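Local coordinates for protein predicted ATPase involved in replication control, Cdc46/Mcm family (Methanopyrus kandleri AV19, PDB 3F8T) that is an archaeal MCM homolog that probably binds ATP and single-stranded DNA, as the replicative helicases of its family do, at residues A[34-39]-A[55-60]; A[69-74]-A[103-108]; A[190-195]-A[399-404]; A[209-214]-A[394-399]. The protein carries 2 engineered substitutions. All coordinates share one frame; numbering follows the deposited sequence.

Contact 1. Residues A[34-39]-A[55-60]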
# COMPACT_ATOMS: atom_id res chain seq x y z
N ILE A 34 33.87 -13.01 -23.53
CA ILE A 34 33.65 -12.97 -24.98
C ILE A 34 32.14 -12.99 -25.31
O ILE A 34 31.67 -12.21 -26.11
CB ILE A 34 34.38 -14.12 -25.72
CG1 ILE A 34 35.90 -13.97 -25.59
CG2 ILE A 34 34.01 -14.10 -27.21
CD1 ILE A 34 36.68 -15.17 -26.11
N GLU A 35 31.40 -13.90 -24.69
CA GLU A 35 29.96 -13.98 -25.00
C GLU A 35 29.21 -12.72 -24.54
O GLU A 35 28.28 -12.27 -25.22
CB GLU A 35 29.35 -15.27 -24.46
CG GLU A 35 29.87 -16.48 -25.24
CD GLU A 35 29.42 -17.81 -24.67
OE1 GLU A 35 28.26 -17.91 -24.18
OE2 GLU A 35 30.22 -18.77 -24.73
N ILE A 36 29.64 -12.15 -23.41
CA ILE A 36 29.05 -10.90 -22.90
C ILE A 36 29.22 -9.73 -23.87
O ILE A 36 28.26 -9.03 -24.21
CB ILE A 36 29.60 -10.53 -21.49
CG1 ILE A 36 29.06 -11.51 -20.43
CG2 ILE A 36 29.22 -9.07 -21.14
CD1 ILE A 36 29.70 -11.38 -19.01
N VAL A 37 30.45 -9.52 -24.33
CA VAL A 37 30.78 -8.41 -25.21
C VAL A 37 30.14 -8.53 -26.60
O VAL A 37 29.93 -7.53 -27.28
CB VAL A 37 32.32 -8.23 -25.30
CG1 VAL A 37 32.71 -7.27 -26.37
CG2 VAL A 37 32.84 -7.76 -23.95
N ARG A 38 29.82 -9.76 -27.01
CA ARG A 38 29.15 -10.00 -28.28
C ARG A 38 27.67 -9.61 -28.29
O ARG A 38 27.06 -9.49 -29.36
CB ARG A 38 29.28 -11.47 -28.69
CG ARG A 38 30.62 -11.90 -29.26
CD ARG A 38 30.52 -13.40 -29.49
NE ARG A 38 31.74 -14.07 -29.94
CZ ARG A 38 31.99 -15.36 -29.72
NH1 ARG A 38 31.12 -16.09 -29.02
NH2 ARG A 38 33.11 -15.92 -30.15
N THR A 39 27.07 -9.45 -27.10
CA THR A 39 25.64 -9.15 -27.01
C THR A 39 25.31 -7.77 -27.58
O THR A 39 26.13 -6.84 -27.50
CB THR A 39 25.11 -9.23 -25.55
OG1 THR A 39 25.81 -8.29 -24.72
CG2 THR A 39 25.28 -10.64 -24.98
N VAL A 55 26.81 0.94 -19.05
CA VAL A 55 26.89 -0.18 -19.98
C VAL A 55 25.89 -1.22 -19.48
O VAL A 55 25.76 -1.44 -18.28
CB VAL A 55 28.33 -0.71 -20.08
CG1 VAL A 55 28.43 -1.77 -21.14
CG2 VAL A 55 29.27 0.44 -20.42
N VAL A 56 25.16 -1.83 -20.40
CA VAL A 56 24.04 -2.69 -20.04
C VAL A 56 24.26 -4.10 -20.57
O VAL A 56 24.59 -4.29 -21.75
CB VAL A 56 22.69 -2.12 -20.59
CG1 VAL A 56 21.61 -3.18 -20.60
CG2 VAL A 56 22.23 -0.93 -19.75
N LEU A 57 24.11 -5.09 -19.70
CA LEU A 57 24.10 -6.48 -20.13
C LEU A 57 22.71 -7.05 -19.94
O LEU A 57 22.24 -7.18 -18.82
CB LEU A 57 25.13 -7.34 -19.37
CG LEU A 57 25.09 -8.87 -19.59
CD1 LEU A 57 25.27 -9.27 -21.06
CD2 LEU A 57 26.14 -9.55 -18.73
N ASP A 58 22.05 -7.38 -21.05
CA ASP A 58 20.76 -8.05 -21.00
C ASP A 58 21.01 -9.55 -21.06
O ASP A 58 21.39 -10.09 -22.12
CB ASP A 58 19.84 -7.59 -22.14
CG ASP A 58 18.41 -8.07 -21.96
OD1 ASP A 58 18.23 -9.23 -21.57
OD2 ASP A 58 17.46 -7.30 -22.21
N LEU A 59 20.80 -10.20 -19.92
CA LEU A 59 21.08 -11.62 -19.74
C LEU A 59 20.27 -12.55 -20.63
O LEU A 59 20.67 -13.69 -20.86
CB LEU A 59 20.88 -11.99 -18.27
CG LEU A 59 21.88 -11.32 -17.32
CD1 LEU A 59 21.51 -11.57 -15.85
CD2 LEU A 59 23.31 -11.79 -17.62
N ARG A 60 19.13 -12.08 -21.13
CA ARG A 60 18.30 -12.89 -22.04
C ARG A 60 18.99 -13.05 -23.39
O ARG A 60 18.58 -13.89 -24.20
CB ARG A 60 16.96 -12.23 -22.31
CG ARG A 60 16.13 -11.95 -21.12
CD ARG A 60 15.62 -10.53 -21.33
NE ARG A 60 14.53 -10.16 -20.48
CZ ARG A 60 14.28 -8.91 -20.10
NH1 ARG A 60 15.07 -7.90 -20.47
NH2 ARG A 60 13.25 -8.70 -19.32

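Contact 2. Residues A[69-74]-A[103-108]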
# COMPACT_ATOMS: atom_id res chain seq x y z
N TRP A 69 24.74 -18.53 -14.53
CA TRP A 69 26.09 -18.53 -13.95
C TRP A 69 26.52 -17.09 -13.65
O TRP A 69 27.13 -16.81 -12.61
CB TRP A 69 27.09 -19.16 -14.94
CG TRP A 69 28.45 -19.40 -14.33
CD1 TRP A 69 28.89 -20.55 -13.73
CD2 TRP A 69 29.54 -18.48 -14.27
NE1 TRP A 69 30.19 -20.40 -13.30
CE2 TRP A 69 30.62 -19.14 -13.62
CE3 TRP A 69 29.73 -17.16 -14.72
CZ2 TRP A 69 31.85 -18.52 -13.39
CZ3 TRP A 69 30.95 -16.54 -14.49
CH2 TRP A 69 32.01 -17.23 -13.83
N ILE A 70 26.21 -16.19 -14.57
CA ILE A 70 26.60 -14.79 -14.43
C ILE A 70 25.90 -14.17 -13.22
O ILE A 70 26.55 -13.50 -12.41
CB ILE A 70 26.33 -13.98 -15.73
CG1 ILE A 70 27.32 -14.41 -16.82
CG2 ILE A 70 26.46 -12.48 -15.46
CD1 ILE A 70 27.03 -13.83 -18.21
N ALA A 71 24.60 -14.42 -13.08
CA ALA A 71 23.84 -13.91 -11.94
C ALA A 71 24.42 -14.46 -10.64
O ALA A 71 24.65 -13.72 -9.70
CB ALA A 71 22.35 -14.25 -12.07
N THR A 72 24.68 -15.77 -10.61
CA THR A 72 25.28 -16.38 -9.42
C THR A 72 26.64 -15.77 -9.05
O THR A 72 26.91 -15.56 -7.87
CB THR A 72 25.35 -17.93 -9.57
OG1 THR A 72 24.01 -18.41 -9.65
CG2 THR A 72 26.04 -18.59 -8.34
N HIS A 73 27.44 -15.44 -10.06
CA HIS A 73 28.80 -14.93 -9.86
C HIS A 73 28.96 -13.44 -10.21
O HIS A 73 30.04 -13.01 -10.62
CB HIS A 73 29.80 -15.75 -10.69
CG HIS A 73 29.76 -17.21 -10.40
ND1 HIS A 73 28.76 -18.04 -10.89
CD2 HIS A 73 30.56 -17.99 -9.64
CE1 HIS A 73 28.97 -19.27 -10.46
NE2 HIS A 73 30.06 -19.27 -9.70
N ALA A 74 27.91 -12.66 -10.02
CA ALA A 74 27.94 -11.25 -10.42
C ALA A 74 29.03 -10.42 -9.74
O ALA A 74 29.54 -9.45 -10.31
CB ALA A 74 26.55 -10.60 -10.22
N HIS A 103 14.40 -15.99 -13.65
CA HIS A 103 13.26 -15.85 -12.75
C HIS A 103 13.57 -16.16 -11.28
O HIS A 103 13.04 -15.50 -10.38
CB HIS A 103 12.07 -16.67 -13.24
CG HIS A 103 10.81 -16.42 -12.47
ND1 HIS A 103 9.99 -15.34 -12.71
CD2 HIS A 103 10.24 -17.10 -11.44
CE1 HIS A 103 8.96 -15.37 -11.87
NE2 HIS A 103 9.10 -16.43 -11.09
N ARG A 104 14.45 -17.14 -11.05
CA ARG A 104 14.80 -17.55 -9.69
C ARG A 104 15.61 -16.52 -8.90
O ARG A 104 15.71 -16.61 -7.68
CB ARG A 104 15.52 -18.91 -9.69
CG ARG A 104 16.82 -18.91 -10.45
CD ARG A 104 17.69 -20.12 -10.14
NE ARG A 104 18.46 -19.96 -8.91
CZ ARG A 104 19.70 -20.41 -8.73
NH1 ARG A 104 20.32 -21.05 -9.72
NH2 ARG A 104 20.32 -20.22 -7.57
N PHE A 105 16.20 -15.54 -9.60
CA PHE A 105 16.98 -14.49 -8.94
C PHE A 105 16.13 -13.24 -8.62
O PHE A 105 16.64 -12.27 -8.05
CB PHE A 105 18.20 -14.09 -9.79
CG PHE A 105 19.18 -15.23 -10.02
CD1 PHE A 105 19.01 -16.08 -11.11
CD2 PHE A 105 20.25 -15.43 -9.16
CE1 PHE A 105 19.92 -17.14 -11.33
CE2 PHE A 105 21.15 -16.48 -9.38
CZ PHE A 105 20.97 -17.33 -10.47
N ARG A 106 14.86 -13.28 -9.00
CA ARG A 106 13.96 -12.13 -8.81
C ARG A 106 13.09 -12.28 -7.56
O ARG A 106 12.65 -13.38 -7.23
CB ARG A 106 13.05 -11.93 -10.02
CG ARG A 106 13.78 -11.72 -11.34
CD ARG A 106 12.84 -11.17 -12.40
NE ARG A 106 13.31 -11.47 -13.75
CZ ARG A 106 12.92 -10.82 -14.85
NH1 ARG A 106 12.06 -9.81 -14.77
NH2 ARG A 106 13.41 -11.17 -16.04
N ARG A 107 12.84 -11.15 -6.88
CA ARG A 107 12.00 -11.11 -5.68
C ARG A 107 12.41 -12.16 -4.65
O ARG A 107 11.58 -12.92 -4.15
CB ARG A 107 10.52 -11.27 -6.05
CG ARG A 107 10.00 -10.17 -6.95
CD ARG A 107 8.61 -10.50 -7.47
NE ARG A 107 8.19 -9.51 -8.46
CZ ARG A 107 8.34 -9.64 -9.78
NH1 ARG A 107 8.89 -10.73 -10.30
NH2 ARG A 107 7.92 -8.66 -10.58
N VAL A 108 13.70 -12.18 -4.35
CA VAL A 108 14.31 -13.13 -3.43
C VAL A 108 13.79 -12.91 -2.01
O VAL A 108 13.82 -11.80 -1.48
CB VAL A 108 15.86 -13.06 -3.49
CG1 VAL A 108 16.49 -13.75 -2.29
CG2 VAL A 108 16.37 -13.66 -4.79

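Contact 3. Residues A[190-195]-A[399-404]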
# COMPACT_ATOMS: atom_id res chain seq x y z
N PRO A 190 -6.64 -16.49 -17.99
CA PRO A 190 -8.02 -16.52 -18.47
C PRO A 190 -9.00 -17.18 -17.51
O PRO A 190 -10.09 -16.66 -17.34
CB PRO A 190 -7.91 -17.31 -19.79
CG PRO A 190 -6.53 -17.06 -20.25
CD PRO A 190 -5.72 -17.09 -18.97
N ALA A 191 -8.60 -18.28 -16.87
CA ALA A 191 -9.47 -18.97 -15.92
C ALA A 191 -9.78 -18.08 -14.70
O ALA A 191 -10.92 -18.01 -14.26
CB ALA A 191 -8.88 -20.33 -15.48
N GLU A 192 -8.76 -17.42 -14.17
CA GLU A 192 -8.98 -16.54 -13.01
C GLU A 192 -9.76 -15.29 -13.41
O GLU A 192 -10.68 -14.89 -12.72
CB GLU A 192 -7.67 -16.16 -12.34
CG GLU A 192 -7.90 -15.56 -10.96
CD GLU A 192 -6.64 -15.10 -10.27
OE1 GLU A 192 -5.60 -14.89 -10.93
OE2 GLU A 192 -6.71 -14.92 -9.03
N LEU A 193 -9.41 -14.69 -14.54
CA LEU A 193 -10.19 -13.58 -15.08
C LEU A 193 -11.67 -13.94 -15.21
O LEU A 193 -12.56 -13.13 -14.89
CB LEU A 193 -9.60 -13.12 -16.42
CG LEU A 193 -9.97 -11.74 -16.94
CD1 LEU A 193 -9.70 -10.63 -15.91
CD2 LEU A 193 -9.22 -11.48 -18.24
N GLU A 194 -11.94 -15.17 -15.65
CA GLU A 194 -13.30 -15.69 -15.71
C GLU A 194 -13.98 -15.75 -14.33
O GLU A 194 -15.13 -15.35 -14.20
CB GLU A 194 -13.34 -17.06 -16.43
CG GLU A 194 -14.74 -17.67 -16.65
CD GLU A 194 -15.77 -16.71 -17.27
OE1 GLU A 194 -15.43 -15.90 -18.18
OE2 GLU A 194 -16.95 -16.76 -16.85
N GLU A 195 -13.25 -16.24 -13.31
CA GLU A 195 -13.78 -16.25 -11.94
C GLU A 195 -14.13 -14.83 -11.50
O GLU A 195 -15.18 -14.60 -10.92
CB GLU A 195 -12.77 -16.82 -10.93
CG GLU A 195 -12.34 -18.26 -11.13
CD GLU A 195 -11.51 -18.75 -9.94
OE1 GLU A 195 -12.08 -19.07 -8.87
OE2 GLU A 195 -10.26 -18.78 -10.06
N LEU A 399 -10.78 -13.85 -3.11
CA LEU A 399 -11.29 -12.57 -2.62
C LEU A 399 -10.20 -11.49 -2.59
O LEU A 399 -10.43 -10.36 -3.04
CB LEU A 399 -11.91 -12.73 -1.23
CG LEU A 399 -13.18 -13.60 -1.15
CD1 LEU A 399 -13.77 -13.58 0.26
CD2 LEU A 399 -14.20 -13.15 -2.17
N ARG A 400 -9.03 -11.84 -2.07
CA ARG A 400 -7.95 -10.85 -1.94
C ARG A 400 -7.38 -10.46 -3.31
O ARG A 400 -7.12 -9.29 -3.58
CB ARG A 400 -6.84 -11.39 -1.06
CG ARG A 400 -5.84 -10.32 -0.61
CD ARG A 400 -4.60 -10.95 0.01
NE ARG A 400 -4.93 -12.15 0.79
CZ ARG A 400 -4.66 -13.40 0.42
NH1 ARG A 400 -4.05 -13.67 -0.73
NH2 ARG A 400 -5.02 -14.40 1.22
N ARG A 401 -7.17 -11.47 -4.16
CA ARG A 401 -6.67 -11.20 -5.52
C ARG A 401 -7.65 -10.38 -6.36
O ARG A 401 -7.23 -9.50 -7.12
CB ARG A 401 -6.27 -12.50 -6.22
CG ARG A 401 -4.96 -13.06 -5.71
CD ARG A 401 -4.73 -14.45 -6.29
NE ARG A 401 -4.44 -14.38 -7.72
CZ ARG A 401 -3.25 -14.11 -8.23
NH1 ARG A 401 -2.19 -13.89 -7.45
NH2 ARG A 401 -3.11 -14.09 -9.55
N TYR A 402 -8.95 -10.65 -6.23
CA TYR A 402 -9.99 -9.85 -6.89
C TYR A 402 -9.91 -8.40 -6.43
O TYR A 402 -10.01 -7.50 -7.25
CB TYR A 402 -11.37 -10.40 -6.53
CG TYR A 402 -12.56 -9.70 -7.15
CD1 TYR A 402 -13.02 -10.05 -8.41
CD2 TYR A 402 -13.29 -8.74 -6.44
CE1 TYR A 402 -14.12 -9.45 -8.97
CE2 TYR A 402 -14.41 -8.13 -6.98
CZ TYR A 402 -14.82 -8.49 -8.25
OH TYR A 402 -15.95 -7.92 -8.80
N LEU A 403 -9.75 -8.18 -5.13
CA LEU A 403 -9.65 -6.82 -4.59
C LEU A 403 -8.45 -6.10 -5.18
O LEU A 403 -8.57 -4.98 -5.68
CB LEU A 403 -9.53 -6.85 -3.06
CG LEU A 403 -9.25 -5.54 -2.32
CD1 LEU A 403 -10.34 -4.49 -2.55
CD2 LEU A 403 -9.11 -5.85 -0.83
N LEU A 404 -7.30 -6.75 -5.13
CA LEU A 404 -6.07 -6.19 -5.68
C LEU A 404 -6.25 -5.79 -7.14
O LEU A 404 -5.78 -4.71 -7.58
CB LEU A 404 -4.94 -7.22 -5.57
CG LEU A 404 -4.28 -7.39 -4.19
CD1 LEU A 404 -3.31 -8.56 -4.23
CD2 LEU A 404 -3.54 -6.13 -3.77

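Contact 4. Residues A[209-214]-A[394-399]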
# COMPACT_ATOMS: atom_id res chain seq x y z
N ALA A 209 -18.93 -9.06 2.56
CA ALA A 209 -19.50 -8.71 3.86
C ALA A 209 -19.57 -9.92 4.78
O ALA A 209 -19.24 -9.85 5.96
CB ALA A 209 -20.91 -8.10 3.68
N ARG A 210 -20.01 -11.05 4.23
CA ARG A 210 -20.08 -12.29 4.99
C ARG A 210 -18.71 -12.86 5.29
O ARG A 210 -18.48 -13.44 6.37
CB ARG A 210 -20.95 -13.31 4.26
CG ARG A 210 -22.42 -13.23 4.68
CD ARG A 210 -23.33 -12.85 3.55
NE ARG A 210 -24.75 -12.93 3.91
CZ ARG A 210 -25.41 -12.00 4.61
NH1 ARG A 210 -26.70 -12.17 4.87
NH2 ARG A 210 -24.78 -10.91 5.04
N ALA A 211 -17.77 -12.68 4.37
CA ALA A 211 -16.39 -13.09 4.62
C ALA A 211 -15.82 -12.34 5.82
O ALA A 211 -15.17 -12.94 6.67
CB ALA A 211 -15.53 -12.85 3.38
N ILE A 212 -16.11 -11.05 5.90
CA ILE A 212 -15.57 -10.20 6.96
C ILE A 212 -16.24 -10.38 8.31
O ILE A 212 -15.57 -10.47 9.35
CB ILE A 212 -15.64 -8.70 6.56
CG1 ILE A 212 -14.74 -8.43 5.34
CG2 ILE A 212 -15.24 -7.81 7.75
CD1 ILE A 212 -14.98 -7.06 4.70
N ALA A 213 -17.57 -10.43 8.31
CA ALA A 213 -18.33 -10.43 9.55
C ALA A 213 -19.55 -11.32 9.43
O ALA A 213 -20.65 -10.84 9.18
CB ALA A 213 -18.73 -8.99 9.94
N PRO A 214 -19.35 -12.64 9.60
CA PRO A 214 -20.40 -13.63 9.37
C PRO A 214 -21.38 -13.82 10.53
O PRO A 214 -22.35 -14.58 10.39
CB PRO A 214 -19.61 -14.92 9.11
CG PRO A 214 -18.37 -14.76 9.90
CD PRO A 214 -18.08 -13.27 10.01
N PRO A 394 -16.25 -17.70 -0.95
CA PRO A 394 -15.16 -18.39 -1.65
C PRO A 394 -13.83 -18.27 -0.92
O PRO A 394 -13.77 -17.76 0.21
CB PRO A 394 -15.08 -17.67 -3.00
CG PRO A 394 -16.02 -16.50 -2.93
CD PRO A 394 -16.48 -16.36 -1.51
N SER A 395 -12.80 -18.78 -1.56
CA SER A 395 -11.43 -18.69 -1.11
C SER A 395 -11.02 -17.26 -0.76
O SER A 395 -11.33 -16.33 -1.51
CB SER A 395 -10.52 -19.18 -2.23
OG SER A 395 -9.17 -19.02 -1.88
N TYR A 396 -10.31 -17.09 0.35
CA TYR A 396 -9.74 -15.78 0.68
C TYR A 396 -8.68 -15.37 -0.34
O TYR A 396 -8.46 -14.18 -0.60
CB TYR A 396 -9.21 -15.75 2.12
CG TYR A 396 -10.32 -15.54 3.11
CD1 TYR A 396 -10.83 -16.59 3.86
CD2 TYR A 396 -10.90 -14.29 3.25
CE1 TYR A 396 -11.88 -16.38 4.75
CE2 TYR A 396 -11.94 -14.08 4.13
CZ TYR A 396 -12.43 -15.13 4.87
OH TYR A 396 -13.47 -14.88 5.73
N THR A 397 -8.01 -16.36 -0.93
CA THR A 397 -7.07 -16.11 -2.03
C THR A 397 -7.77 -15.41 -3.19
O THR A 397 -7.29 -14.39 -3.67
CB THR A 397 -6.40 -17.42 -2.51
OG1 THR A 397 -5.58 -17.93 -1.45
CG2 THR A 397 -5.54 -17.16 -3.73
N LEU A 398 -8.91 -15.95 -3.61
CA LEU A 398 -9.69 -15.36 -4.68
C LEU A 398 -10.16 -13.97 -4.28
O LEU A 398 -9.93 -13.01 -5.02
CB LEU A 398 -10.89 -16.24 -5.08
CG LEU A 398 -11.83 -15.62 -6.14
CD1 LEU A 398 -11.20 -15.55 -7.52
CD2 LEU A 398 -13.21 -16.28 -6.21
N LEU A 399 -10.78 -13.85 -3.11
CA LEU A 399 -11.29 -12.57 -2.62
C LEU A 399 -10.20 -11.49 -2.59
O LEU A 399 -10.43 -10.36 -3.04
CB LEU A 399 -11.91 -12.73 -1.23
CG LEU A 399 -13.18 -13.60 -1.15
CD1 LEU A 399 -13.77 -13.58 0.26
CD2 LEU A 399 -14.20 -13.15 -2.17

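Contact 1. Residues A[34-39]-A[55-60]
In the N-terminal domain of this MCM homolog, Leu57 of strand 55-58 packs against Ile36 of helix 30-37 and Thr39, the N-cap of the following helix. With CG anti to the backbone N (chi1 172°), Leu57 holds out both methyls and crosses each partner at about a right angle. Its CD2 nestles into the fork of Ile36, 3.9 Å from CG1 and equally far from CG2, while its CD1 lies 3.8 Å from Thr39 OG1. A beta-branched isoleucine suits this place because CG1 and CG2 form the fork that takes the leucine methyl, while the side chain also packs on Ile70, Val77 and Leu81. The contact joins strand 55-58, paired in parallel with strand 96-99, to the domain's helices. Thr39 turns its hydroxyl back, giving OG1 a 2.6 Å bond to Ile36 O; the donor approaches almost in line with the carbonyl, and Thr39 N binds the same oxygen. A valine here would probably leave Ile36 O with one donor fewer and remove the weak cap OG1 gives Phe42 N in the next helix. Where the strand ends, Asp58 OD1 accepts from Arg60 N in an Asx turn, and OD2 salt-bridges Arg60 NH1.

Contact 2. Residues A[69-74]-A[103-108]
Phe105 reaches from a short 3-10 segment to Ala71 and Thr72 on helix 64-72. Its CB points toward that helix, and chi1 of -61° sets CG beside the backbone N, with the ring extending over the methyl of Ala71. CG and CD1 are both 3.9 Å from Ala71 CB, and CE2 and CZ are 3.7 Å from it, so the methyl stands nearly centred under the ring. It lies 3.5 Å from the centroid and 5° off the normal, a well-formed CH-pi contact; alanine suits the place because a single methyl allows so close an approach. On the opposite face Arg104 lays its guanidinium over the outer end of the ring, with Phe105 CZ 3.7 Å above the guanidinium plane. At the tip, the edge of the ring at CZ faces Thr72 OG1, 3.3 Å away and in the ring plane. That hydroxyl, a hydrogen-bond partner of Ser68 O, can lie beside the apolar edge without losing its polar bond. Backbone hydrogen bonds also pair Ala71 with Leu118 and Phe105 with Ser120. This is an aromatic residue of a connecting loop docked on a helix, where the N-terminal helices meet the OB-fold strands.

Contact 3. Residues A[190-195]-A[399-404]
Glu192 on helix 190-201, at the start of the MCM P-loop region, and Arg401 on helix 396-409, which runs into the AAA-lid region, reach toward each other and join in a two-pronged salt bridge. Glu192 is stretched out: its CG stands anti to the backbone N (chi1 -166°), and the chain continues extended to the carboxylate, carrying the charge well clear of its own helix. Arg401 is bent instead. Its CG lies beside the backbone N, and the chain then bends at chi3 (70°), folding the guanidinium round so that the edge formed by NE and NH2 faces the glutamate. The aliphatic part lies close as well: Glu192 OE2 is 3.4 Å from Arg401 CD.

The grip is side-on, one nitrogen for each oxygen. Arg401 NE donates to Glu192 OE2 over 2.7 Å, and Arg401 NH2 to Glu192 OE1 over 3.0 Å. Both bonds are nearly straight, each meets the syn lone pair of its Glu192 oxygen, and the two flat groups lie only 9° apart, close to coplanar although the side chains as a whole cross at about a right angle. Beyond the pair, Arg401 rests on Phe196 and Val186, while Tyr402 touches Leu199 and Ala200 on the same helix as Glu192.

Glutamate and arginine suit this surface position because both are long enough to span it and each has a planar end matching the other. Two bonds in one plane fix the rotation of both groups, and the positive charge of Arg401 would be expected to favour the ionised form of Glu192.

Contact 4. Residues A[209-214]-A[394-399]
Ala211, in the last turn of helix 204-212, meets Tyr396 and Leu399 of helix 396-409. Ahead of it, Ala209 packs on Glu219 and Lys223, and Arg210 forms a salt bridge with Glu219. Ala211 then turns its methyl toward the facing helix, where CB touches Leu399 CD1 at 3.7 Å and Tyr396 CE2 at 3.9 Å; a small residue suits this place because the phenol must come in close beside it. CG of Tyr396 stands opposite the carbonyl carbon and beside the backbone N (chi1 -80°), which carries the phenol across to helix 204-212. Its OH donates to Ala211 O over 2.7 Å, at a C=O...donor angle of 116° and tilted 34° from the carbonyl plane. His257 NE2 binds the same oxygen, and the rings of Tyr396 and His257 meet nearly at right angles. A phenylalanine in place of Tyr396 would probably cost Ala211 O the phenol's hydrogen bond, leaving it to His257 NE2. Next, Ile212 leaves its backbone away from this contact, and its side chain touches Leu225 and Leu229. Helix 204-212 lies in the MCM P-loop region between helix 219-229 and the start of helix 396-409, with Leu262 from a loop touching Ile212, Tyr396 and Leu399.

From the N terminus, contact 1 closes a short loop containing helix 40-47 and contact 2 a longer one through helix 74-88 and strand 96-99. They are in series but touch, since Ile70 packs on both Ile36 and Leu59; together they tie the helices of the N-terminal domain to strand 55-58 and to the approach to the OB fold. After the OB strands, contact 3 opens at helix 190-201 and spans the P-loop region before closing on helix 396-409. Contact 4 is nested inside that loop and shares Leu399 with contact 3, so one helix receives both 190-201 and 204-212. The centres of contacts 1 and 4 lie about 48 Å apart.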